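Local coordinates for protein putative exonuclease (Eubacterium rectale, PDB 3L0A) that is of uncertain function but probably acts as a hydrolase, perhaps a nuclease of the PDDEXK type, and binds a zinc ion through four cysteines, at residues K16-F27 with V221-K232. Residues are numbered along the deposited sequence; the frame is centred on the assembly and turned at random.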
# COMPACT_ATOMS: atom_id res chain seq x y z
N LYS A 16 -37.96 2.47 -0.84
CA LYS A 16 -38.80 2.35 0.34
C LYS A 16 -39.74 1.16 0.17
O LYS A 16 -39.90 0.36 1.09
CB LYS A 16 -39.56 3.66 0.61
CG LYS A 16 -38.66 4.78 1.20
CD LYS A 16 -39.46 5.93 1.91
CE LYS A 16 -38.58 6.62 2.97
NZ LYS A 16 -38.91 8.06 3.25
N GLU A 17 -40.34 1.03 -1.01
CA GLU A 17 -41.29 -0.07 -1.29
C GLU A 17 -40.61 -1.45 -1.50
O GLU A 17 -41.21 -2.49 -1.24
CB GLU A 17 -42.20 0.28 -2.50
CG GLU A 17 -43.59 -0.37 -2.45
CD GLU A 17 -44.53 0.13 -3.56
OE1 GLU A 17 -44.78 1.36 -3.62
OE2 GLU A 17 -45.03 -0.71 -4.37
N TYR A 18 -39.37 -1.46 -1.97
CA TYR A 18 -38.73 -2.71 -2.29
C TYR A 18 -37.37 -2.87 -1.59
O TYR A 18 -36.48 -2.06 -1.81
CB TYR A 18 -38.56 -2.82 -3.81
CG TYR A 18 -39.87 -2.89 -4.62
CD1 TYR A 18 -40.59 -4.08 -4.75
CD2 TYR A 18 -40.34 -1.78 -5.31
CE1 TYR A 18 -41.78 -4.15 -5.51
CE2 TYR A 18 -41.52 -1.84 -6.07
CZ TYR A 18 -42.23 -3.03 -6.16
OH TYR A 18 -43.38 -3.07 -6.92
N MSE A 19 -37.21 -3.92 -0.78
CA MSE A 19 -35.88 -4.35 -0.32
C MSE A 19 -35.10 -4.78 -1.57
O MSE A 19 -35.68 -5.21 -2.57
CB MSE A 19 -35.99 -5.52 0.66
CG MSE A 19 -34.67 -6.10 1.19
SE MSE A 19 -33.62 -4.86 2.19
CE MSE A 19 -35.05 -4.07 3.22
N SER A 20 -33.78 -4.66 -1.52
CA SER A 20 -32.96 -5.02 -2.62
C SER A 20 -31.70 -5.65 -2.07
O SER A 20 -31.41 -5.55 -0.86
CB SER A 20 -32.59 -3.78 -3.47
OG SER A 20 -31.43 -3.11 -2.98
N VAL A 21 -30.94 -6.31 -2.94
CA VAL A 21 -29.72 -6.92 -2.47
C VAL A 21 -28.82 -5.84 -1.89
O VAL A 21 -28.17 -6.05 -0.87
CB VAL A 21 -28.97 -7.64 -3.59
CG1 VAL A 21 -27.47 -7.86 -3.17
CG2 VAL A 21 -29.68 -8.94 -3.90
N SER A 22 -28.78 -4.68 -2.56
CA SER A 22 -27.94 -3.56 -2.11
C SER A 22 -28.47 -2.98 -0.81
O SER A 22 -27.70 -2.79 0.11
CB SER A 22 -27.83 -2.45 -3.18
OG SER A 22 -26.76 -1.54 -2.85
N GLY A 23 -29.77 -2.73 -0.73
CA GLY A 23 -30.44 -2.40 0.55
C GLY A 23 -30.08 -3.31 1.72
O GLY A 23 -29.78 -2.86 2.82
N TYR A 24 -30.13 -4.61 1.50
CA TYR A 24 -29.88 -5.55 2.55
C TYR A 24 -28.47 -5.39 3.09
O TYR A 24 -28.27 -5.29 4.29
CB TYR A 24 -30.07 -6.96 2.02
CG TYR A 24 -29.56 -8.04 2.93
CD1 TYR A 24 -30.33 -8.49 3.99
CD2 TYR A 24 -28.31 -8.61 2.73
CE1 TYR A 24 -29.86 -9.47 4.83
CE2 TYR A 24 -27.83 -9.60 3.57
CZ TYR A 24 -28.61 -10.02 4.62
OH TYR A 24 -28.16 -11.03 5.45
N LYS A 25 -27.48 -5.36 2.19
CA LYS A 25 -26.10 -5.22 2.58
C LYS A 25 -25.82 -3.91 3.38
O LYS A 25 -24.99 -3.92 4.29
CB LYS A 25 -25.16 -5.32 1.36
CG LYS A 25 -25.04 -6.71 0.70
CD LYS A 25 -24.20 -6.61 -0.57
CE LYS A 25 -23.78 -7.97 -1.12
NZ LYS A 25 -22.65 -7.83 -2.14
N ASP A 26 -26.51 -2.81 3.05
CA ASP A 26 -26.37 -1.56 3.83
C ASP A 26 -26.59 -1.89 5.31
O ASP A 26 -25.75 -1.58 6.18
CB ASP A 26 -27.37 -0.47 3.40
CG ASP A 26 -27.10 0.11 1.98
OD1 ASP A 26 -25.91 0.09 1.50
OD2 ASP A 26 -28.10 0.60 1.37
N PHE A 27 -27.69 -2.58 5.59
CA PHE A 27 -27.97 -3.00 6.94
C PHE A 27 -27.09 -4.13 7.41
O PHE A 27 -26.50 -4.01 8.48
CB PHE A 27 -29.44 -3.37 7.09
CG PHE A 27 -30.35 -2.19 7.01
CD1 PHE A 27 -30.58 -1.40 8.14
CD2 PHE A 27 -30.96 -1.84 5.82
CE1 PHE A 27 -31.44 -0.29 8.08
CE2 PHE A 27 -31.82 -0.75 5.75
CZ PHE A 27 -32.06 0.03 6.88
N VAL A 221 -29.70 -14.52 5.14
CA VAL A 221 -30.64 -13.44 4.83
C VAL A 221 -31.88 -13.57 5.68
O VAL A 221 -32.29 -12.60 6.34
CB VAL A 221 -31.04 -13.42 3.34
CG1 VAL A 221 -32.12 -12.39 3.09
CG2 VAL A 221 -29.82 -13.13 2.49
N GLU A 222 -32.45 -14.78 5.69
CA GLU A 222 -33.60 -15.10 6.53
C GLU A 222 -33.40 -14.78 8.00
O GLU A 222 -34.32 -14.26 8.63
CB GLU A 222 -34.00 -16.59 6.40
CG GLU A 222 -35.36 -16.97 7.05
CD GLU A 222 -35.76 -18.43 6.79
OE1 GLU A 222 -34.91 -19.18 6.24
OE2 GLU A 222 -36.92 -18.82 7.12
N MSE A 223 -32.21 -15.08 8.55
CA MSE A 223 -31.96 -14.86 10.00
C MSE A 223 -31.88 -13.38 10.36
O MSE A 223 -32.26 -12.99 11.45
CB MSE A 223 -30.66 -15.54 10.49
CG MSE A 223 -30.64 -17.08 10.46
SE MSE A 223 -32.14 -18.04 11.30
CE MSE A 223 -33.32 -18.42 9.77
N ASN A 224 -31.36 -12.57 9.43
CA ASN A 224 -31.14 -11.14 9.66
C ASN A 224 -32.32 -10.25 9.31
O ASN A 224 -32.40 -9.14 9.82
CB ASN A 224 -29.94 -10.67 8.87
CG ASN A 224 -28.64 -11.16 9.45
OD1 ASN A 224 -27.88 -11.84 8.78
ND2 ASN A 224 -28.40 -10.83 10.70
N MSE A 225 -33.24 -10.72 8.46
CA MSE A 225 -34.28 -9.82 7.96
C MSE A 225 -35.22 -9.27 9.05
O MSE A 225 -35.64 -8.12 8.95
CB MSE A 225 -35.12 -10.45 6.83
CG MSE A 225 -34.48 -10.37 5.47
SE MSE A 225 -34.34 -8.57 4.91
CE MSE A 225 -36.19 -8.19 4.65
N PRO A 226 -35.60 -10.10 10.07
CA PRO A 226 -36.51 -9.53 11.08
C PRO A 226 -35.93 -8.26 11.74
O PRO A 226 -36.61 -7.24 11.82
CB PRO A 226 -36.70 -10.68 12.10
CG PRO A 226 -36.38 -11.96 11.33
CD PRO A 226 -35.36 -11.55 10.27
N ARG A 227 -34.68 -8.31 12.17
CA ARG A 227 -34.04 -7.13 12.75
C ARG A 227 -34.03 -5.94 11.77
O ARG A 227 -34.33 -4.80 12.18
CB ARG A 227 -32.60 -7.43 13.16
CG ARG A 227 -31.78 -6.20 13.55
CD ARG A 227 -32.42 -5.34 14.71
NE ARG A 227 -31.57 -4.19 15.05
CZ ARG A 227 -31.70 -3.39 16.11
NH1 ARG A 227 -32.67 -3.57 17.00
NH2 ARG A 227 -30.84 -2.40 16.29
N ILE A 228 -33.66 -6.20 10.51
CA ILE A 228 -33.74 -5.21 9.43
C ILE A 228 -35.17 -4.64 9.36
O ILE A 228 -35.36 -3.43 9.48
CB ILE A 228 -33.31 -5.80 8.01
CG1 ILE A 228 -31.82 -6.16 7.99
CG2 ILE A 228 -33.64 -4.83 6.84
CD1 ILE A 228 -31.45 -7.24 6.95
N LEU A 229 -36.17 -5.48 9.20
CA LEU A 229 -37.54 -4.97 9.08
C LEU A 229 -37.96 -4.08 10.25
O LEU A 229 -38.64 -3.06 10.06
CB LEU A 229 -38.55 -6.12 8.89
CG LEU A 229 -38.54 -6.65 7.46
CD1 LEU A 229 -39.18 -8.05 7.38
CD2 LEU A 229 -39.25 -5.63 6.55
N ARG A 230 -37.53 -4.42 11.46
CA ARG A 230 -37.83 -3.62 12.65
C ARG A 230 -37.24 -2.22 12.47
O ARG A 230 -37.92 -1.21 12.66
CB ARG A 230 -37.27 -4.28 13.93
CG ARG A 230 -38.24 -5.27 14.64
CD ARG A 230 -37.52 -6.36 15.48
NE ARG A 230 -36.72 -5.84 16.60
CZ ARG A 230 -35.60 -6.41 17.04
NH1 ARG A 230 -35.12 -7.50 16.44
NH2 ARG A 230 -34.94 -5.88 18.06
N VAL A 231 -35.97 -2.15 12.08
CA VAL A 231 -35.29 -0.85 11.93
C VAL A 231 -35.91 0.06 10.81
O VAL A 231 -36.18 1.24 11.05
CB VAL A 231 -33.77 -1.00 11.72
CG1 VAL A 231 -33.12 0.35 11.78
CG2 VAL A 231 -33.16 -1.92 12.78
N LYS A 232 -36.14 -0.49 9.62
CA LYS A 232 -36.74 0.26 8.50
C LYS A 232 -38.13 0.79 8.81
O LYS A 232 -38.55 1.77 8.22
CB LYS A 232 -36.78 -0.61 7.24
CG LYS A 232 -37.41 0.03 5.97
CD LYS A 232 -37.21 -0.93 4.76
CE LYS A 232 -37.73 -0.40 3.40
NZ LYS A 232 -37.68 -1.48 2.31
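Tyr24 is the knob of this contact: its ring enters a hollow of helix 221-232 walled by Val221, Asn224, Met225 and Ile228. Val221 CG2 sits over one face of the ring, 4.0 Å from Tyr24 CZ. Selenomethionine Met225 meets the ring's edge, its SE 5.4 Å from the centroid and 78° off the normal, a Met-aromatic contact. The Ile228 and Tyr24 side chains cross at about a right angle, with Ile228 CD1 3.4 Å from Tyr24 CD1. Tyr24 reaches the hollow because CG stands anti to the backbone N (chi1 168°), which carries the ring outward to the neighbouring helix. With an alanine here a gap would probably open among Val221, Met225 and Ile228, and the Met225 selenium would lose its aromatic edge.

Ile228 is in turn a bump for residues 16-27. Its CG1 packs on Phe27 CB at 3.8 Å, while CG2 covers one face of the Phe27 ring and also meets the CE of selenomethionine Met19. Helices 21-27 and 221-232 cross at 83° with axes 10.8 Å apart, so the interlocking stays local. Beyond it, the extended Lys232 chain runs antiparallel to Met19, and NZ gives a weak hydrogen bond to Lys16 O (3.1 Å).

Met19 and Met225 both touch Trp128 of strand 126-136; the Phe27 side chain also touches helix 37-45 and lies about 10 Å from the zinc ion, without reaching the site. The chemistry is thus chiefly apolar, joining helix 21-28 and the residues just before it to helix 211-232 by shape, with one weak lysine-to-carbonyl bond from a lysine whose aliphatic chain packs beside Met19.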